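Local coordinates for protein alkyl hydroperoxide reductase, C subunit (Enterococcus faecalis, PDB 5Y63) that probably reduces hydrogen peroxide and organic hydroperoxides to water and alcohols as a thiol-specific peroxidase that assembles from five homodimers into a ring-like decamer, at residues Glu61-Leu75 / Gly153-Gln167. Numbering follows the deposited sequence.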
ATOM      1  N   GLU A  61      22.895  45.266  -6.754  1.00 67.41           N
ATOM      2  CA  GLU A  61      22.605  44.304  -7.815  1.00 66.32           C
ATOM      3  C   GLU A  61      21.466  44.784  -8.712  1.00 65.77           C
ATOM      4  O   GLU A  61      21.552  44.685  -9.936  1.00 65.56           O
ATOM      5  CB  GLU A  61      22.248  42.941  -7.218  1.00 65.37           C
ATOM      6  CG  GLU A  61      23.384  42.275  -6.460  1.00 65.69           C
ATOM      7  CD  GLU A  61      23.102  40.820  -6.147  1.00 64.65           C
ATOM      8  OE1 GLU A  61      22.006  40.514  -5.637  1.00 65.04           O
ATOM      9  OE2 GLU A  61      23.978  39.975  -6.413  1.00 64.72           O
ATOM     10  N   LEU A  62      20.404  45.298  -8.095  1.00 66.08           N
ATOM     11  CA  LEU A  62      19.251  45.828  -8.829  1.00 66.51           C
ATOM     12  C   LEU A  62      19.617  47.094  -9.606  1.00 67.71           C
ATOM     13  O   LEU A  62      19.156  47.291 -10.731  1.00 67.49           O
ATOM     14  CB  LEU A  62      18.084  46.132  -7.877  1.00 66.62           C
ATOM     15  CG  LEU A  62      17.170  44.998  -7.388  1.00 65.88           C
ATOM     16  CD1 LEU A  62      16.429  44.331  -8.538  1.00 65.15           C
ATOM     17  CD2 LEU A  62      17.924  43.958  -6.575  1.00 66.30           C
ATOM     18  N   GLY A  63      20.441  47.946  -8.995  1.00 68.97           N
ATOM     19  CA  GLY A  63      20.924  49.170  -9.632  1.00 69.70           C
ATOM     20  C   GLY A  63      21.827  48.921 -10.829  1.00 70.10           C
ATOM     21  O   GLY A  63      21.814  49.693 -11.790  1.00 70.58           O
ATOM     22  N   ASP A  64      22.618  47.850 -10.771  1.00 69.66           N
ATOM     23  CA  ASP A  64      23.471  47.459 -11.896  1.00 70.37           C
ATOM     24  C   ASP A  64      22.671  46.792 -13.015  1.00 68.21           C
ATOM     25  O   ASP A  64      23.057  46.866 -14.180  1.00 68.41           O
ATOM     26  CB  ASP A  64      24.617  46.547 -11.434  1.00 71.72           C
ATOM     27  CG  ASP A  64      25.775  47.326 -10.817  1.00 74.86           C
ATOM     28  OD1 ASP A  64      26.204  48.342 -11.409  1.00 76.95           O
ATOM     29  OD2 ASP A  64      26.264  46.917  -9.743  1.00 76.24           O
ATOM     30  N   MET A  65      21.568  46.136 -12.663  1.00 66.27           N
ATOM     31  CA  MET A  65      20.646  45.601 -13.668  1.00 65.02           C
ATOM     32  C   MET A  65      19.896  46.724 -14.383  1.00 66.45           C
ATOM     33  O   MET A  65      19.535  46.583 -15.551  1.00 67.28           O
ATOM     34  CB  MET A  65      19.648  44.622 -13.039  1.00 62.75           C
ATOM     35  CG  MET A  65      20.222  43.240 -12.775  1.00 60.64           C
ATOM     36  SD  MET A  65      20.652  42.363 -14.292  1.00 58.88           S
ATOM     37  CE  MET A  65      19.040  41.884 -14.905  1.00 58.48           C
ATOM     38  N   GLN A  66      19.663  47.832 -13.685  1.00 67.92           N
ATOM     39  CA  GLN A  66      19.022  49.000 -14.289  1.00 69.77           C
ATOM     40  C   GLN A  66      19.923  49.660 -15.335  1.00 71.13           C
ATOM     41  O   GLN A  66      19.447  50.050 -16.401  1.00 73.08           O
ATOM     42  CB  GLN A  66      18.617  50.019 -13.214  1.00 70.10           C
ATOM     43  CG  GLN A  66      17.998  51.304 -13.753  1.00 71.21           C
ATOM     44  CD  GLN A  66      16.881  51.053 -14.754  1.00 71.04           C
ATOM     45  OE1 GLN A  66      16.038  50.179 -14.553  1.00 70.69           O
ATOM     46  NE2 GLN A  66      16.869  51.820 -15.839  1.00 72.42           N
ATOM     47  N   GLU A  67      21.214  49.778 -15.034  1.00 71.51           N
ATOM     48  CA  GLU A  67      22.179  50.349 -15.977  1.00 72.23           C
ATOM     49  C   GLU A  67      22.198  49.603 -17.312  1.00 70.24           C
ATOM     50  O   GLU A  67      22.334  50.222 -18.368  1.00 71.96           O
ATOM     51  CB  GLU A  67      23.587  50.352 -15.378  1.00 74.43           C
ATOM     52  CG  GLU A  67      23.780  51.349 -14.250  1.00 77.18           C
ATOM     53  CD  GLU A  67      25.176  51.297 -13.662  1.00 80.12           C
ATOM     54  OE1 GLU A  67      26.155  51.332 -14.440  1.00 81.92           O
ATOM     55  OE2 GLU A  67      25.294  51.225 -12.419  1.00 82.02           O
ATOM     56  N   HIS A  68      22.053  48.282 -17.261  1.00 67.01           N
ATOM     57  CA  HIS A  68      22.077  47.449 -18.462  1.00 65.80           C
ATOM     58  C   HIS A  68      20.676  47.134 -18.988  1.00 65.51           C
ATOM     59  O   HIS A  68      20.528  46.329 -19.908  1.00 64.62           O
ATOM     60  CB  HIS A  68      22.819  46.141 -18.178  1.00 64.13           C
ATOM     61  CG  HIS A  68      24.222  46.335 -17.694  1.00 63.91           C
ATOM     62  ND1 HIS A  68      24.522  46.647 -16.385  1.00 63.84           N
ATOM     63  CD2 HIS A  68      25.407  46.255 -18.342  1.00 64.32           C
ATOM     64  CE1 HIS A  68      25.831  46.755 -16.249  1.00 64.18           C
ATOM     65  NE2 HIS A  68      26.392  46.521 -17.421  1.00 64.82           N
ATOM     66  N   TYR A  69      19.653  47.770 -18.420  1.00 66.25           N
ATOM     67  CA  TYR A  69      18.270  47.484 -18.795  1.00 67.69           C
ATOM     68  C   TYR A  69      17.947  48.008 -20.190  1.00 69.55           C
ATOM     69  O   TYR A  69      17.206  47.367 -20.938  1.00 70.20           O
ATOM     70  CB  TYR A  69      17.298  48.075 -17.769  1.00 68.03           C
ATOM     71  CG  TYR A  69      15.837  47.825 -18.084  1.00 68.42           C
ATOM     72  CD1 TYR A  69      15.373  46.542 -18.366  1.00 68.06           C
ATOM     73  CD2 TYR A  69      14.918  48.871 -18.088  1.00 69.65           C
ATOM     74  CE1 TYR A  69      14.037  46.311 -18.654  1.00 68.47           C
ATOM     75  CE2 TYR A  69      13.581  48.650 -18.372  1.00 70.13           C
ATOM     76  CZ  TYR A  69      13.144  47.369 -18.654  1.00 69.27           C
ATOM     77  OH  TYR A  69      11.817  47.146 -18.936  1.00 68.83           O
ATOM     78  N   ALA A  70      18.501  49.168 -20.536  1.00 70.93           N
ATOM     79  CA  ALA A  70      18.330  49.737 -21.871  1.00 72.26           C
ATOM     80  C   ALA A  70      18.964  48.840 -22.933  1.00 72.46           C
ATOM     81  O   ALA A  70      18.394  48.644 -24.006  1.00 73.26           O
ATOM     82  CB  ALA A  70      18.926  51.133 -21.934  1.00 73.76           C
ATOM     83  N   HIS A  71      20.141  48.300 -22.629  1.00 72.49           N
ATOM     84  CA  HIS A  71      20.823  47.373 -23.531  1.00 73.62           C
ATOM     85  C   HIS A  71      20.066  46.044 -23.657  1.00 73.23           C
ATOM     86  O   HIS A  71      20.037  45.443 -24.732  1.00 73.77           O
ATOM     87  CB  HIS A  71      22.265  47.139 -23.063  1.00 73.96           C
ATOM     88  CG  HIS A  71      23.052  46.218 -23.946  1.00 75.05           C
ATOM     89  ND1 HIS A  71      22.875  46.155 -25.312  1.00 76.89           N
ATOM     90  CD2 HIS A  71      24.042  45.341 -23.655  1.00 74.73           C
ATOM     91  CE1 HIS A  71      23.709  45.267 -25.822  1.00 76.58           C
ATOM     92  NE2 HIS A  71      24.429  44.759 -24.839  1.00 75.66           N
ATOM     93  N   LEU A  72      19.459  45.592 -22.560  1.00 72.17           N
ATOM     94  CA  LEU A  72      18.614  44.394 -22.578  1.00 70.81           C
ATOM     95  C   LEU A  72      17.328  44.639 -23.364  1.00 71.63           C
ATOM     96  O   LEU A  72      16.910  43.792 -24.156  1.00 71.59           O
ATOM     97  CB  LEU A  72      18.290  43.936 -21.152  1.00 69.22           C
ATOM     98  CG  LEU A  72      19.466  43.299 -20.404  1.00 68.00           C
ATOM     99  CD1 LEU A  72      19.254  43.354 -18.898  1.00 67.03           C
ATOM    100  CD2 LEU A  72      19.697  41.868 -20.866  1.00 66.92           C
ATOM    101  N   GLN A  73      16.709  45.798 -23.140  1.00 72.61           N
ATOM    102  CA  GLN A  73      15.569  46.250 -23.947  1.00 73.56           C
ATOM    103  C   GLN A  73      15.896  46.186 -25.439  1.00 74.04           C
ATOM    104  O   GLN A  73      15.091  45.707 -26.239  1.00 73.04           O
ATOM    105  CB  GLN A  73      15.179  47.686 -23.575  1.00 74.83           C
ATOM    106  CG  GLN A  73      14.332  47.808 -22.321  1.00 74.95           C
ATOM    107  CD  GLN A  73      12.861  47.546 -22.589  1.00 76.66           C
ATOM    108  OE1 GLN A  73      12.458  46.409 -22.843  1.00 77.26           O
ATOM    109  NE2 GLN A  73      12.048  48.599 -22.532  1.00 77.62           N
ATOM    110  N   GLU A  74      17.085  46.670 -25.793  1.00 74.73           N
ATOM    111  CA  GLU A  74      17.562  46.660 -27.179  1.00 76.28           C
ATOM    112  C   GLU A  74      17.647  45.236 -27.738  1.00 74.50           C
ATOM    113  O   GLU A  74      17.398  45.018 -28.923  1.00 75.11           O
ATOM    114  CB  GLU A  74      18.936  47.341 -27.277  1.00 77.71           C
ATOM    115  CG  GLU A  74      19.328  47.788 -28.681  1.00 79.73           C
ATOM    116  CD  GLU A  74      18.580  49.025 -29.143  1.00 82.16           C
ATOM    117  OE1 GLU A  74      18.387  49.951 -28.325  1.00 82.90           O
ATOM    118  OE2 GLU A  74      18.194  49.077 -30.331  1.00 83.95           O
ATOM    119  N   LEU A  75      17.989  44.277 -26.876  1.00 71.65           N
ATOM    120  CA  LEU A  75      18.059  42.860 -27.252  1.00 69.48           C
ATOM    121  C   LEU A  75      16.704  42.134 -27.155  1.00 68.38           C
ATOM    122  O   LEU A  75      16.658  40.901 -27.139  1.00 66.44           O
ATOM    123  CB  LEU A  75      19.101  42.143 -26.380  1.00 67.62           C
ATOM    124  CG  LEU A  75      20.553  42.596 -26.560  1.00 67.45           C
ATOM    125  CD1 LEU A  75      21.410  42.182 -25.374  1.00 66.07           C
ATOM    126  CD2 LEU A  75      21.135  42.045 -27.852  1.00 68.06           C
ATOM    127  N   GLY A 153      27.501  38.269  -4.314  1.00 59.35           N
ATOM    128  CA  GLY A 153      26.890  39.175  -5.286  1.00 58.82           C
ATOM    129  C   GLY A 153      27.099  38.774  -6.738  1.00 58.87           C
ATOM    130  O   GLY A 153      27.999  37.994  -7.057  1.00 59.02           O
ATOM    131  N   ARG A 154      26.270  39.333  -7.619  1.00 58.29           N
ATOM    132  CA  ARG A 154      26.262  38.979  -9.042  1.00 57.72           C
ATOM    133  C   ARG A 154      26.917  40.048  -9.914  1.00 58.61           C
ATOM    134  O   ARG A 154      27.231  41.144  -9.447  1.00 57.81           O
ATOM    135  CB  ARG A 154      24.821  38.735  -9.512  1.00 56.59           C
ATOM    136  CG  ARG A 154      24.319  37.329  -9.234  1.00 55.90           C
ATOM    137  CD  ARG A 154      22.806  37.234  -9.334  1.00 55.12           C
ATOM    138  NE  ARG A 154      22.144  37.898  -8.214  1.00 54.79           N
ATOM    139  CZ  ARG A 154      20.828  37.923  -8.016  1.00 54.23           C
ATOM    140  NH1 ARG A 154      20.332  38.558  -6.960  1.00 54.31           N
ATOM    141  NH2 ARG A 154      20.002  37.319  -8.866  1.00 54.11           N
ATOM    142  N   ASN A 155      27.115  39.702 -11.186  1.00 59.74           N
ATOM    143  CA  ASN A 155      27.662  40.609 -12.192  1.00 61.18           C
ATOM    144  C   ASN A 155      26.693  40.733 -13.372  1.00 61.79           C
ATOM    145  O   ASN A 155      26.481  39.775 -14.121  1.00 60.65           O
ATOM    146  CB  ASN A 155      29.025  40.097 -12.676  1.00 61.33           C
ATOM    147  CG  ASN A 155      29.676  41.020 -13.693  1.00 61.99           C
ATOM    148  OD1 ASN A 155      29.421  42.223 -13.716  1.00 62.81           O
ATOM    149  ND2 ASN A 155      30.529  40.455 -14.540  1.00 62.58           N
ATOM    150  N   ALA A 156      26.114  41.924 -13.530  1.00 62.91           N
ATOM    151  CA  ALA A 156      25.133  42.192 -14.582  1.00 62.81           C
ATOM    152  C   ALA A 156      25.697  41.999 -15.990  1.00 63.85           C
ATOM    153  O   ALA A 156      24.982  41.548 -16.882  1.00 64.95           O
ATOM    154  CB  ALA A 156      24.581  43.601 -14.432  1.00 63.17           C
ATOM    155  N   GLU A 157      26.968  42.342 -16.185  1.00 65.05           N
ATOM    156  CA  GLU A 157      27.613  42.220 -17.496  1.00 65.85           C
ATOM    157  C   GLU A 157      27.646  40.772 -17.975  1.00 64.60           C
ATOM    158  O   GLU A 157      27.317  40.485 -19.127  1.00 63.77           O
ATOM    159  CB  GLU A 157      29.037  42.781 -17.449  1.00 68.00           C
ATOM    160  CG  GLU A 157      29.100  44.293 -17.278  1.00 69.92           C
ATOM    161  CD  GLU A 157      30.521  44.829 -17.257  1.00 72.35           C
ATOM    162  OE1 GLU A 157      31.474  44.025 -17.154  1.00 73.65           O
ATOM    163  OE2 GLU A 157      30.688  46.063 -17.341  1.00 73.10           O
ATOM    164  N   GLU A 158      28.044  39.868 -17.085  1.00 64.20           N
ATOM    165  CA  GLU A 158      28.056  38.437 -17.383  1.00 63.08           C
ATOM    166  C   GLU A 158      26.651  37.938 -17.713  1.00 62.15           C
ATOM    167  O   GLU A 158      26.469  37.139 -18.634  1.00 61.75           O
ATOM    168  CB  GLU A 158      28.635  37.654 -16.199  1.00 62.67           C
ATOM    169  CG  GLU A 158      28.580  36.134 -16.332  1.00 62.43           C
ATOM    170  CD  GLU A 158      29.389  35.590 -17.498  1.00 62.91           C
ATOM    171  OE1 GLU A 158      30.235  36.320 -18.056  1.00 64.02           O
ATOM    172  OE2 GLU A 158      29.176  34.414 -17.858  1.00 63.04           O
ATOM    173  N   LEU A 159      25.664  38.418 -16.960  1.00 61.75           N
ATOM    174  CA  LEU A 159      24.269  38.034 -17.168  1.00 61.27           C
ATOM    175  C   LEU A 159      23.723  38.527 -18.511  1.00 60.97           C
ATOM    176  O   LEU A 159      22.838  37.899 -19.091  1.00 60.58           O
ATOM    177  CB  LEU A 159      23.402  38.555 -16.019  1.00 62.09           C
ATOM    178  CG  LEU A 159      21.951  38.067 -15.945  1.00 62.86           C
ATOM    179  CD1 LEU A 159      21.845  36.556 -16.100  1.00 62.62           C
ATOM    180  CD2 LEU A 159      21.332  38.509 -14.628  1.00 63.06           C
ATOM    181  N   VAL A 160      24.247  39.648 -18.999  1.00 61.15           N
ATOM    182  CA  VAL A 160      23.925  40.126 -20.342  1.00 61.15           C
ATOM    183  C   VAL A 160      24.640  39.278 -21.394  1.00 61.72           C
ATOM    184  O   VAL A 160      24.061  38.962 -22.433  1.00 62.66           O
ATOM    185  CB  VAL A 160      24.290  41.615 -20.528  1.00 61.24           C
ATOM    186  CG1 VAL A 160      24.103  42.044 -21.977  1.00 61.75           C
ATOM    187  CG2 VAL A 160      23.440  42.488 -19.616  1.00 61.03           C
ATOM    188  N   ARG A 161      25.894  38.915 -21.124  1.00 62.66           N
ATOM    189  CA  ARG A 161      26.672  38.083 -22.045  1.00 63.27           C
ATOM    190  C   ARG A 161      25.990  36.745 -22.310  1.00 62.77           C
ATOM    191  O   ARG A 161      25.892  36.314 -23.458  1.00 63.75           O
ATOM    192  CB  ARG A 161      28.084  37.836 -21.510  1.00 64.02           C
ATOM    193  CG  ARG A 161      29.026  37.225 -22.539  1.00 65.52           C
ATOM    194  CD  ARG A 161      30.309  36.705 -21.910  1.00 66.80           C
ATOM    195  NE  ARG A 161      30.075  35.565 -21.022  1.00 66.34           N
ATOM    196  CZ  ARG A 161      29.822  34.319 -21.425  1.00 65.66           C
ATOM    197  NH1 ARG A 161      29.758  34.014 -22.720  1.00 66.05           N
ATOM    198  NH2 ARG A 161      29.624  33.367 -20.522  1.00 65.23           N
ATOM    199  N   LYS A 162      25.529  36.094 -21.245  1.00 61.97           N
ATOM    200  CA  LYS A 162      24.827  34.816 -21.366  1.00 61.59           C
ATOM    201  C   LYS A 162      23.598  34.915 -22.264  1.00 60.95           C
ATOM    202  O   LYS A 162      23.318  34.002 -23.042  1.00 60.35           O
ATOM    203  CB  LYS A 162      24.403  34.299 -19.989  1.00 62.27           C
ATOM    204  CG  LYS A 162      25.540  33.753 -19.143  1.00 63.52           C
ATOM    205  CD  LYS A 162      24.996  33.035 -17.920  1.00 64.41           C
ATOM    206  CE  LYS A 162      26.097  32.348 -17.133  1.00 65.31           C
ATOM    207  NZ  LYS A 162      25.523  31.525 -16.034  1.00 64.97           N
ATOM    208  N   LEU A 163      22.867  36.020 -22.146  1.00 61.06           N
ATOM    209  CA  LEU A 163      21.661  36.235 -22.938  1.00 61.43           C
ATOM    210  C   LEU A 163      21.990  36.393 -24.418  1.00 62.06           C
ATOM    211  O   LEU A 163      21.322  35.807 -25.272  1.00 62.09           O
ATOM    212  CB  LEU A 163      20.893  37.457 -22.436  1.00 62.07           C
ATOM    213  CG  LEU A 163      19.605  37.751 -23.217  1.00 63.18           C
ATOM    214  CD1 LEU A 163      18.418  37.899 -22.285  1.00 62.89           C
ATOM    215  CD2 LEU A 163      19.762  38.984 -24.093  1.00 64.70           C
ATOM    216  N   GLU A 164      23.010  37.193 -24.714  1.00 62.31           N
ATOM    217  CA  GLU A 164      23.481  37.347 -26.085  1.00 63.25           C
ATOM    218  C   GLU A 164      24.001  36.017 -26.623  1.00 62.74           C
ATOM    219  O   GLU A 164      23.709  35.650 -27.761  1.00 63.38           O
ATOM    220  CB  GLU A 164      24.572  38.415 -26.172  1.00 64.54           C
ATOM    221  CG  GLU A 164      24.072  39.835 -25.945  1.00 65.68           C
ATOM    222  CD  GLU A 164      25.130  40.890 -26.218  1.00 67.77           C
ATOM    223  OE1 GLU A 164      26.060  40.625 -27.012  1.00 69.30           O
ATOM    224  OE2 GLU A 164      25.035  41.993 -25.641  1.00 69.00           O
ATOM    225  N   ALA A 165      24.759  35.300 -25.795  1.00 61.93           N
ATOM    226  CA  ALA A 165      25.290  33.984 -26.161  1.00 61.68           C
ATOM    227  C   ALA A 165      24.179  32.981 -26.467  1.00 61.90           C
ATOM    228  O   ALA A 165      24.290  32.203 -27.411  1.00 62.39           O
ATOM    229  CB  ALA A 165      26.187  33.447 -25.055  1.00 60.96           C
ATOM    230  N   SER A 166      23.115  33.003 -25.665  1.00 62.00           N
ATOM    231  CA  SER A 166      21.978  32.105 -25.866  1.00 62.35           C
ATOM    232  C   SER A 166      21.139  32.511 -27.080  1.00 62.87           C
ATOM    233  O   SER A 166      20.635  31.651 -27.800  1.00 63.12           O
ATOM    234  CB  SER A 166      21.103  32.054 -24.613  1.00 62.27           C
ATOM    235  OG  SER A 166      20.629  33.341 -24.271  1.00 64.09           O
ATOM    236  N   GLN A 167      20.988  33.818 -27.297  1.00 63.27           N
ATOM    237  CA  GLN A 167      20.304  34.339 -28.490  1.00 64.31           C
ATOM    238  C   GLN A 167      21.054  33.989 -29.773  1.00 66.29           C
ATOM    239  O   GLN A 167      20.439  33.704 -30.800  1.00 67.07           O
ATOM    240  CB  GLN A 167      20.146  35.858 -28.409  1.00 64.03           C
ATOM    241  CG  GLN A 167      18.983  36.327 -27.552  1.00 63.25           C
ATOM    242  CD  GLN A 167      18.844  37.837 -27.540  1.00 63.64           C
ATOM    243  OE1 GLN A 167      19.673  38.553 -28.101  1.00 64.40           O
ATOM    244  NE2 GLN A 167      17.792  38.332 -26.897  1.00 63.34           N
TER
HETATM  245  O   HOH W   1      28.549  48.084 -17.145  1.00 60.19           O
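Glu61 grips Arg154 by backbone and side chain at once. Its OE2 accepts from Arg154 N at 2.7 Å through the anti lone pair, while OE1 takes Arg154 NH1 at 2.9 Å from above the carboxylate plane, completing a salt bridge. The arginine chain bends at chi3 (-72°), which turns its guanidinium back to the carboxylate, the two planes 66° apart. Arg131 also pairs with OE1, and Phe49 O and Ser133 OG hold the guanidinium from the sheet.

Beyond this polar end segment 61-67 crosses 156-167 at a clear angle, whereas after the break at His68 the short helix 69-74 runs nearly parallel to 156-167 (4°). At the break Ala156 CB rests against both Asp64 O and His68 ND1, two atoms that are themselves hydrogen-bonded in the ring plane; a water links NE2 to Glu157 OE2. Val160 then spreads its two methyls, CG1 to His71 and CG2 to Leu72, and Leu75 CD1 lies 3.8 Å from Leu163 CD2. At the far end His71 NE2 donates to Glu164 OE2 (2.9 Å), and Gln167 NE2 closes on Leu75 O at 2.8 Å, in the carbonyl plane.

The helices pack side by side on the thioredoxin-fold sheet, Leu72 on Ile46 and Val79, Leu159 on Ile135. Since the side chain of Glu61 lies about 5 Å from that of Cys58, the predicted peroxidatic cysteine, its several bonds probably help to fix the charged surroundings of that thiol.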